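Local coordinates for protein-tyrosine-phosphatase PTP1 (PDB 6KRW), which removes phosphate from phosphotyrosine in proteins, acting on the MAP kinase MPK6 and, in vitro, MPK4, and modulates plant defence, at residues S66-F71 with A239-T244; I107-P112 with W121-Q126; I233-S238 with G245-I250; K269-F274 with G280-M285. All coordinates share one frame; numbering follows the deposited sequence.

All four contacts are buried and apolar, and none has a hydrogen bond between its two segments. Contact 3 lies deepest, near the centre of the chain, with contacts 1 and 4 about 10 and 11 Å away, centre to centre. Contacts 1 and 3 both use helix 242-259, while contacts 2 and 3 reach neighbouring strands of the same sheet, 106-109 and 233-236, joined by a backbone hydrogen bond from Val235 N to Ile107 O. Chemistry follows place: contact 1 probably lines the phosphotyrosine pocket with small aliphatic groups, contacts 2 and 3 fit sulfur and methyl groups between sheet and helix, and contact 4 folds a loop against helix 267-277.

Contact 1: residues S66-F71 with A239-T244; sequences SDVVPF and AGIGRT
Val68 overlaps Ala239 and Ile241 with both of its methyl groups, bringing the phosphotyrosine-recognition loop, which opens with the KNRY sequence of classical tyrosine phosphatases, against the P-loop of the signature sequence HCSAGIGRT. CG1 of Val68 stands anti to the backbone N (chi1 -178°) and makes the closest approach to the P-loop: it sits 3.4 Å from Ala239 O and 3.8 Å from Ile241 CG2. The second methyl, Val68 CG2, meets the end of the isoleucine chain, 3.8 Å from Ile241 CD1, so the two branched side chains reach toward each other tip to tip. Ala239 CB fills in beside them, 4.1 Å from Val68 CG1. Ala239 and Ile241 probably bind substrate, as in related phosphatases, where such an aliphatic wall flanks the tyrosyl ring. A citrate, probably from the crystallisation liquor, sits in the P-loop, accepting hydrogen bonds from the backbone N of Ala239, Ile241 and Gly242 and from the NE of Arg243. Arg278 is hydrogen-bonded to the O atoms of Ala239 and Gly240, while Val68 O is held by Asn91 ND2. Cutting Val68 back to an alanine is likely to open a gap between the two loops, leaving the methyl ends of Ile241 without their partner on this wall. With chi1 at 59°, Ile241 CG1 lies between the backbone N and the carbonyl carbon, and carries Ile241 CD1 to 4.0 Å from Val68 CG1.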
# COMPACT_ATOMS: atom_id res chain seq x y z
N SER A 66 -18.55 3.91 -1.45
CA SER A 66 -19.43 2.92 -2.12
C SER A 66 -18.82 2.41 -3.44
O SER A 66 -19.19 1.30 -3.86
CB SER A 66 -20.79 3.50 -2.33
OG SER A 66 -20.74 4.60 -3.21
N ASP A 67 -17.93 3.17 -4.08
CA ASP A 67 -17.38 2.83 -5.41
C ASP A 67 -15.91 2.39 -5.30
O ASP A 67 -15.24 2.27 -6.34
CB ASP A 67 -17.55 4.02 -6.35
CG ASP A 67 -16.90 5.31 -5.85
OD1 ASP A 67 -16.51 5.36 -4.67
OD2 ASP A 67 -16.80 6.25 -6.64
N VAL A 68 -15.41 2.17 -4.08
CA VAL A 68 -14.02 1.65 -3.93
C VAL A 68 -14.10 0.36 -3.13
O VAL A 68 -14.26 0.38 -1.90
CB VAL A 68 -13.06 2.65 -3.27
CG1 VAL A 68 -11.66 2.04 -3.21
CG2 VAL A 68 -13.04 3.97 -4.03
N VAL A 69 -14.10 -0.75 -3.84
CA VAL A 69 -14.33 -2.10 -3.29
C VAL A 69 -13.38 -3.04 -4.02
O VAL A 69 -12.99 -2.76 -5.16
CB VAL A 69 -15.78 -2.55 -3.47
CG1 VAL A 69 -16.74 -1.73 -2.64
CG2 VAL A 69 -16.20 -2.53 -4.94
N PRO A 70 -13.02 -4.16 -3.38
CA PRO A 70 -12.18 -5.16 -4.03
C PRO A 70 -13.00 -6.04 -4.99
O PRO A 70 -14.15 -6.33 -4.73
CB PRO A 70 -11.65 -6.01 -2.87
CG PRO A 70 -12.81 -5.98 -1.88
CD PRO A 70 -13.36 -4.56 -2.00
N PHE A 71 -12.31 -6.44 -6.04
CA PHE A 71 -12.85 -7.47 -6.96
C PHE A 71 -12.98 -8.79 -6.24
O PHE A 71 -12.12 -9.17 -5.41
CB PHE A 71 -11.91 -7.60 -8.15
CG PHE A 71 -11.68 -6.33 -8.92
CD1 PHE A 71 -12.74 -5.54 -9.34
CD2 PHE A 71 -10.40 -5.94 -9.27
CE1 PHE A 71 -12.51 -4.38 -10.06
CE2 PHE A 71 -10.16 -4.77 -9.98
CZ PHE A 71 -11.22 -3.99 -10.37
N ALA A 239 -9.21 5.62 0.99
CA ALA A 239 -9.89 4.63 0.11
C ALA A 239 -8.97 3.46 -0.20
O ALA A 239 -9.51 2.39 -0.61
CB ALA A 239 -10.36 5.29 -1.14
N GLY A 240 -7.67 3.62 -0.06
CA GLY A 240 -6.68 2.60 -0.39
C GLY A 240 -6.43 2.46 -1.88
O GLY A 240 -6.14 1.31 -2.31
N ILE A 241 -6.52 3.52 -2.65
CA ILE A 241 -6.22 3.46 -4.10
C ILE A 241 -5.31 4.59 -4.60
O ILE A 241 -4.42 4.29 -5.38
CB ILE A 241 -7.51 3.34 -4.94
CG1 ILE A 241 -8.48 4.50 -4.74
CG2 ILE A 241 -8.18 1.98 -4.71
CD1 ILE A 241 -9.64 4.50 -5.71
N GLY A 242 -5.47 5.85 -4.13
CA GLY A 242 -4.68 6.93 -4.75
C GLY A 242 -3.28 6.98 -4.17
O GLY A 242 -2.32 6.63 -4.87
N ARG A 243 -3.17 7.41 -2.92
CA ARG A 243 -1.86 7.41 -2.25
C ARG A 243 -1.34 5.98 -2.16
O ARG A 243 -0.21 5.77 -2.42
CB ARG A 243 -2.04 8.09 -0.88
CG ARG A 243 -2.37 9.58 -1.03
CD ARG A 243 -2.85 10.21 0.26
NE ARG A 243 -4.21 9.83 0.60
CZ ARG A 243 -4.87 10.31 1.64
NH1 ARG A 243 -4.32 11.24 2.43
NH2 ARG A 243 -6.09 9.91 1.90
N THR A 244 -2.20 5.04 -1.82
CA THR A 244 -1.82 3.61 -1.71
C THR A 244 -1.25 3.11 -3.04
O THR A 244 -0.21 2.52 -3.04
CB THR A 244 -3.05 2.80 -1.30
OG1 THR A 244 -3.37 3.15 0.04
CG2 THR A 244 -2.82 1.31 -1.36

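Contact 2: residues I107-P112 with W121-Q126; sequences IATQGP and WEMVIQ
Ile107 and Met123 form the close part of this contact, where strand 106-109 meets helix 117-126. The helix leads on to strand 131-134, parallel to 106-109 with strand 233-236 lying between them, so the contact belongs to a beta-alpha-beta crossover in the central sheet of the phosphatase domain. The two side chains slide past each other in opposite directions, and one methyl meets both the sulfur and the terminal methyl: Ile107 CG2 is 4.0 Å from Met123 SD and 4.1 Å from Met123 CE. The methionine leaves the helix extended, with CG anti to the backbone N, and bends only at its last torsion (chi3 70°), which keeps CE beside the strand. Ala92 of the neighbouring strand 92-95 touches Ile107, Thr109 and Met123 and closes this apolar patch. Packing is looser toward Thr109, whose OG1 stays 4.4 Å from Met123 CE and is hydrogen-bonded instead to Asn91 O. On the partly exposed side of the helix the chemistry turns polar. There Glu122 and Gln126, one turn apart, are joined by a side-chain bond, and Tyr186 OH supplies a second partner to Glu122 OE2. In the bond between the two, Gln126 NE2 donates over 2.8 Å to the anti lone pair of Glu122 OE2, the oxygen lying 23° out of the amide plane of Gln126 and the N-H...O angle bent to 144°.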
# COMPACT_ATOMS: atom_id res chain seq x y z
N ILE A 107 -1.17 -5.91 0.42
CA ILE A 107 -2.62 -5.81 0.64
C ILE A 107 -3.01 -4.34 0.61
O ILE A 107 -2.61 -3.60 1.54
CB ILE A 107 -3.10 -6.54 1.88
CG1 ILE A 107 -2.90 -8.05 1.72
CG2 ILE A 107 -4.54 -6.21 2.17
CD1 ILE A 107 -3.17 -8.82 2.99
N ALA A 108 -3.68 -3.91 -0.43
CA ALA A 108 -4.20 -2.54 -0.55
C ALA A 108 -5.56 -2.52 0.09
O ALA A 108 -6.43 -3.31 -0.30
CB ALA A 108 -4.23 -2.08 -1.97
N THR A 109 -5.75 -1.67 1.11
CA THR A 109 -7.02 -1.70 1.86
C THR A 109 -7.43 -0.28 2.24
O THR A 109 -6.60 0.64 2.14
CB THR A 109 -6.87 -2.65 3.06
OG1 THR A 109 -8.13 -2.81 3.69
CG2 THR A 109 -5.87 -2.15 4.07
N GLN A 110 -8.67 -0.08 2.61
CA GLN A 110 -9.19 1.23 3.05
C GLN A 110 -8.73 1.49 4.49
O GLN A 110 -8.32 0.57 5.18
CB GLN A 110 -10.71 1.24 2.99
CG GLN A 110 -11.34 0.33 4.01
CD GLN A 110 -12.83 0.21 3.89
OE1 GLN A 110 -13.44 0.70 2.94
NE2 GLN A 110 -13.43 -0.37 4.92
N GLY A 111 -8.74 2.76 4.85
CA GLY A 111 -8.49 3.13 6.26
C GLY A 111 -9.64 2.51 7.05
O GLY A 111 -10.81 2.71 6.70
N PRO A 112 -9.44 1.62 8.09
CA PRO A 112 -10.49 0.90 8.83
C PRO A 112 -11.55 1.81 9.43
O PRO A 112 -11.23 2.91 9.90
CB PRO A 112 -9.75 0.14 9.93
CG PRO A 112 -8.37 -0.04 9.35
CD PRO A 112 -8.11 1.16 8.49
N TRP A 121 -7.56 -6.26 12.07
CA TRP A 121 -6.51 -6.96 12.83
C TRP A 121 -6.58 -8.46 12.61
O TRP A 121 -5.51 -9.09 12.62
CB TRP A 121 -6.56 -6.56 14.31
CG TRP A 121 -6.02 -5.18 14.51
CD1 TRP A 121 -6.71 -4.07 14.93
CD2 TRP A 121 -4.67 -4.76 14.28
NE1 TRP A 121 -5.86 -2.99 15.00
CE2 TRP A 121 -4.61 -3.39 14.61
CE3 TRP A 121 -3.51 -5.42 13.84
CZ2 TRP A 121 -3.42 -2.66 14.49
CZ3 TRP A 121 -2.34 -4.70 13.73
CH2 TRP A 121 -2.31 -3.34 14.04
N GLU A 122 -7.79 -9.01 12.42
CA GLU A 122 -7.92 -10.45 12.11
C GLU A 122 -7.20 -10.72 10.79
O GLU A 122 -6.47 -11.72 10.70
CB GLU A 122 -9.38 -10.83 12.04
CG GLU A 122 -9.57 -12.31 11.82
CD GLU A 122 -9.32 -13.19 13.03
OE1 GLU A 122 -9.52 -12.72 14.14
OE2 GLU A 122 -8.99 -14.38 12.85
N MET A 123 -7.36 -9.83 9.81
CA MET A 123 -6.65 -9.98 8.51
C MET A 123 -5.13 -9.93 8.74
O MET A 123 -4.39 -10.75 8.18
CB MET A 123 -7.07 -8.87 7.54
CG MET A 123 -6.33 -8.94 6.23
SD MET A 123 -6.90 -7.69 5.05
CE MET A 123 -6.28 -6.18 5.83
N VAL A 124 -4.66 -8.99 9.56
CA VAL A 124 -3.20 -8.86 9.84
C VAL A 124 -2.67 -10.19 10.40
O VAL A 124 -1.60 -10.65 9.97
CB VAL A 124 -2.93 -7.71 10.82
CG1 VAL A 124 -1.50 -7.72 11.31
CG2 VAL A 124 -3.30 -6.37 10.21
N ILE A 125 -3.38 -10.75 11.37
CA ILE A 125 -2.93 -12.02 12.00
C ILE A 125 -3.01 -13.16 10.98
O ILE A 125 -2.02 -13.89 10.83
CB ILE A 125 -3.75 -12.31 13.26
CG1 ILE A 125 -3.51 -11.21 14.31
CG2 ILE A 125 -3.42 -13.69 13.80
CD1 ILE A 125 -4.44 -11.31 15.51
N GLN A 126 -4.15 -13.30 10.31
CA GLN A 126 -4.37 -14.46 9.40
C GLN A 126 -3.37 -14.43 8.24
O GLN A 126 -2.91 -15.50 7.84
CB GLN A 126 -5.80 -14.44 8.87
CG GLN A 126 -6.85 -14.81 9.92
CD GLN A 126 -8.22 -14.99 9.32
OE1 GLN A 126 -8.39 -14.89 8.10
NE2 GLN A 126 -9.19 -15.27 10.17

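Contact 3: residues I233-S238 with G245-I250; sequences IIVHCS and GTYCAI
The ring of Tyr247 meets Val235 obliquely, its CD2 lying 4.2 Å from Val235 CG2, and it also meets the ring of His251, the planes about 70° apart. Its hydroxyl is hydrogen-bonded to His251 ND1, so the polar end of the tyrosine is satisfied within the helix while its ring carbons pack toward strand 233-236. The second flat group, the imidazole of His236, belongs to the strand and takes no part in this packing. It is fixed by bonds at both nitrogens: ND1 donates to Cys237 O over 3.0 Å in a nearly straight bond (163°), on a lone pair of that carbonyl and close to the ring plane, and NE2 is paired with Tyr150 OH. Between strand and helix, the same Val235 methyl also rests on sulfur, with Val235 CG2 3.9 Å from Cys248 SG. Cys248 SG is turned anti to the carbonyl carbon of its residue (chi1 -70°), which places it alongside the valine, 4.1 Å from Val235 CB. One methyl of Val235 thus touches both neighbours on the helix, one residue ahead of His236 and two ahead of the nucleophile Cys237. Strand 233-236, the P-loop and helix 242-259 together form the strand-loop-helix unit of the tyrosine phosphatases, which carries the HCX5R signature with the catalytic cysteine at the strand end and the arginine in the first turn of the helix.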
# COMPACT_ATOMS: atom_id res chain seq x y z
N ILE A 233 2.76 -6.81 2.59
CA ILE A 233 2.83 -5.45 3.20
C ILE A 233 1.47 -4.81 3.06
O ILE A 233 0.99 -4.64 1.94
CB ILE A 233 3.91 -4.60 2.52
CG1 ILE A 233 5.30 -5.19 2.77
CG2 ILE A 233 3.80 -3.14 2.94
CD1 ILE A 233 6.37 -4.56 1.95
N ILE A 234 0.85 -4.47 4.18
CA ILE A 234 -0.40 -3.69 4.15
C ILE A 234 -0.08 -2.27 3.76
O ILE A 234 0.81 -1.68 4.36
CB ILE A 234 -1.18 -3.82 5.46
CG1 ILE A 234 -1.72 -5.23 5.63
CG2 ILE A 234 -2.28 -2.80 5.51
CD1 ILE A 234 -2.25 -5.52 7.02
N VAL A 235 -0.80 -1.72 2.81
CA VAL A 235 -0.70 -0.30 2.44
C VAL A 235 -2.09 0.28 2.44
O VAL A 235 -2.99 -0.32 1.82
CB VAL A 235 0.02 -0.03 1.12
CG1 VAL A 235 0.21 1.46 0.89
CG2 VAL A 235 1.34 -0.77 1.01
N HIS A 236 -2.31 1.37 3.17
CA HIS A 236 -3.65 1.96 3.19
C HIS A 236 -3.56 3.47 3.28
O HIS A 236 -2.58 4.01 3.85
CB HIS A 236 -4.52 1.37 4.30
CG HIS A 236 -4.29 1.94 5.67
ND1 HIS A 236 -4.98 3.04 6.08
CD2 HIS A 236 -3.60 1.46 6.71
CE1 HIS A 236 -4.62 3.32 7.35
NE2 HIS A 236 -3.75 2.36 7.76
N CYS A 237 -4.57 4.14 2.78
CA CYS A 237 -4.77 5.59 3.00
C CYS A 237 -6.21 5.70 3.47
O CYS A 237 -6.55 5.07 4.47
CB CYS A 237 -4.42 6.40 1.75
SG CYS A 237 -5.12 5.77 0.20
N SER A 238 -7.03 6.48 2.79
CA SER A 238 -8.45 6.52 3.16
C SER A 238 -9.22 5.50 2.32
O SER A 238 -9.84 4.62 2.91
CB SER A 238 -9.00 7.90 3.04
OG SER A 238 -10.26 7.93 3.65
N GLY A 245 -1.95 3.35 -4.14
CA GLY A 245 -1.46 2.87 -5.44
C GLY A 245 -0.15 3.51 -5.83
O GLY A 245 0.72 2.86 -6.40
N THR A 246 0.00 4.81 -5.54
CA THR A 246 1.24 5.54 -5.85
C THR A 246 2.39 4.90 -5.06
O THR A 246 3.43 4.65 -5.64
CB THR A 246 1.04 7.03 -5.56
OG1 THR A 246 -0.09 7.54 -6.27
CG2 THR A 246 2.26 7.86 -5.89
N TYR A 247 2.24 4.72 -3.73
CA TYR A 247 3.33 4.10 -2.94
C TYR A 247 3.66 2.72 -3.51
O TYR A 247 4.82 2.38 -3.74
CB TYR A 247 3.00 4.00 -1.44
CG TYR A 247 4.16 3.32 -0.78
CD1 TYR A 247 5.32 4.03 -0.48
CD2 TYR A 247 4.14 1.96 -0.55
CE1 TYR A 247 6.44 3.36 -0.03
CE2 TYR A 247 5.26 1.28 -0.09
CZ TYR A 247 6.40 2.00 0.18
OH TYR A 247 7.48 1.30 0.52
N CYS A 248 2.64 1.90 -3.73
CA CYS A 248 2.87 0.52 -4.25
C CYS A 248 3.64 0.59 -5.58
O CYS A 248 4.51 -0.23 -5.81
CB CYS A 248 1.55 -0.22 -4.42
SG CYS A 248 0.76 -0.66 -2.86
N ALA A 249 3.30 1.53 -6.46
CA ALA A 249 3.96 1.64 -7.77
C ALA A 249 5.45 1.93 -7.59
O ALA A 249 6.30 1.37 -8.30
CB ALA A 249 3.29 2.64 -8.65
N ILE A 250 5.78 2.83 -6.66
CA ILE A 250 7.22 3.17 -6.46
C ILE A 250 7.95 1.95 -5.90
O ILE A 250 9.02 1.57 -6.43
CB ILE A 250 7.32 4.40 -5.53
CG1 ILE A 250 6.65 5.63 -6.15
CG2 ILE A 250 8.78 4.64 -5.13
CD1 ILE A 250 6.30 6.74 -5.13

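Contact 4: residues K269-F274 with G280-M285; sequences KTVALF and GMVQTM
Met281 packs against Phe274 with both the root and the methyl end of its side chain, and Val271 meets the carbonyl of Met281 and the side chain of Val282. Met281 CB lies 3.9 Å from Phe274 CB, and Met281 CG 3.8 Å from Phe274 O. Bends at chi2 and chi3 (-86° and -83°) fold the thioether back, so that Met281 CE returns to the ring, 3.9 Å from Phe274 CD2. One face of the Phe274 ring carries Thr270 CG2, offset toward the rim. One turn back, Val271 CG1 sits 3.7 Å from Met281 O, and the side chains of Val271 and Val282 cross at about a right angle, Val271 CG2 being 4.0 Å from Val282 CG2. With a serine in place of Met281, the Phe274 ring would probably lose its methyl partner and a gap would open toward Gly245 of helix 242-259, which the CE group also touches. Arg275 anchors the loop by binding the O atoms of Met281 and Val282, and Gln283 NE2 closes it by donating over 2.8 Å to Gly280 O, in a nearly straight bond (171°). Folded onto helix 267-277 in this way, segment 280-285 is the Q-loop of the tyrosine phosphatases, whose Gln283 probably binds substrate, as in related enzymes.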
# COMPACT_ATOMS: atom_id res chain seq x y z
N LYS A 269 2.16 0.37 -17.80
CA LYS A 269 1.75 -1.06 -17.75
C LYS A 269 1.60 -1.54 -16.31
O LYS A 269 0.64 -2.24 -15.97
CB LYS A 269 2.78 -1.87 -18.53
CG LYS A 269 2.42 -3.33 -18.72
CD LYS A 269 3.47 -4.07 -19.53
CE LYS A 269 3.02 -5.43 -20.02
NZ LYS A 269 2.98 -6.40 -18.91
N THR A 270 2.51 -1.11 -15.42
CA THR A 270 2.39 -1.47 -14.00
C THR A 270 1.10 -0.92 -13.42
O THR A 270 0.41 -1.62 -12.68
CB THR A 270 3.61 -0.97 -13.22
OG1 THR A 270 4.76 -1.64 -13.72
CG2 THR A 270 3.45 -1.22 -11.73
N VAL A 271 0.83 0.37 -13.67
CA VAL A 271 -0.40 0.97 -13.11
C VAL A 271 -1.64 0.28 -13.70
O VAL A 271 -2.59 0.05 -12.99
CB VAL A 271 -0.41 2.49 -13.28
CG1 VAL A 271 -1.74 3.08 -12.87
CG2 VAL A 271 0.71 3.13 -12.45
N ALA A 272 -1.60 -0.08 -15.00
CA ALA A 272 -2.76 -0.78 -15.58
C ALA A 272 -2.94 -2.14 -14.89
O ALA A 272 -4.08 -2.54 -14.64
CB ALA A 272 -2.53 -0.97 -17.07
N LEU A 273 -1.83 -2.83 -14.60
CA LEU A 273 -1.92 -4.12 -13.88
C LEU A 273 -2.50 -3.92 -12.48
O LEU A 273 -3.37 -4.64 -12.03
CB LEU A 273 -0.56 -4.78 -13.82
CG LEU A 273 -0.50 -6.12 -13.10
CD1 LEU A 273 -1.50 -7.14 -13.66
CD2 LEU A 273 0.91 -6.69 -13.20
N PHE A 274 -2.01 -2.87 -11.81
CA PHE A 274 -2.57 -2.57 -10.47
C PHE A 274 -4.07 -2.32 -10.55
O PHE A 274 -4.82 -2.76 -9.67
CB PHE A 274 -1.91 -1.33 -9.86
CG PHE A 274 -0.53 -1.50 -9.29
CD1 PHE A 274 0.18 -2.69 -9.39
CD2 PHE A 274 0.04 -0.44 -8.62
CE1 PHE A 274 1.44 -2.81 -8.79
CE2 PHE A 274 1.32 -0.56 -8.08
CZ PHE A 274 2.00 -1.74 -8.13
N GLY A 280 -8.98 1.84 -9.78
CA GLY A 280 -8.59 3.25 -9.59
C GLY A 280 -7.23 3.45 -8.94
O GLY A 280 -6.93 4.60 -8.53
N MET A 281 -6.40 2.44 -8.83
CA MET A 281 -5.04 2.63 -8.25
C MET A 281 -4.32 3.74 -9.01
O MET A 281 -4.27 3.72 -10.20
CB MET A 281 -4.25 1.32 -8.29
CG MET A 281 -4.84 0.26 -7.40
SD MET A 281 -4.25 0.36 -5.69
CE MET A 281 -2.71 -0.52 -5.86
N VAL A 282 -3.76 4.72 -8.23
CA VAL A 282 -3.12 5.97 -8.71
C VAL A 282 -4.23 6.88 -9.22
O VAL A 282 -4.69 6.74 -10.36
CB VAL A 282 -1.97 5.79 -9.72
CG1 VAL A 282 -1.22 7.12 -9.96
CG2 VAL A 282 -0.99 4.74 -9.25
N GLN A 283 -4.67 7.82 -8.38
CA GLN A 283 -5.91 8.59 -8.66
C GLN A 283 -5.69 9.81 -9.55
O GLN A 283 -6.62 10.15 -10.29
CB GLN A 283 -6.60 8.95 -7.35
CG GLN A 283 -7.35 7.77 -6.78
CD GLN A 283 -8.68 7.70 -7.48
OE1 GLN A 283 -9.54 8.55 -7.29
NE2 GLN A 283 -8.83 6.67 -8.31
N THR A 284 -4.54 10.46 -9.49
CA THR A 284 -4.43 11.77 -10.19
C THR A 284 -3.19 11.84 -11.06
O THR A 284 -2.24 11.11 -10.82
CB THR A 284 -4.42 12.94 -9.19
OG1 THR A 284 -3.17 12.91 -8.51
CG2 THR A 284 -5.55 12.89 -8.18
N MET A 285 -3.19 12.78 -11.99
CA MET A 285 -2.00 12.96 -12.85
C MET A 285 -0.82 13.45 -11.99
O MET A 285 0.31 13.02 -12.25
CB MET A 285 -2.29 13.94 -13.99
CG MET A 285 -1.15 14.06 -14.98
SD MET A 285 -1.49 15.20 -16.35
CE MET A 285 -2.67 14.23 -17.29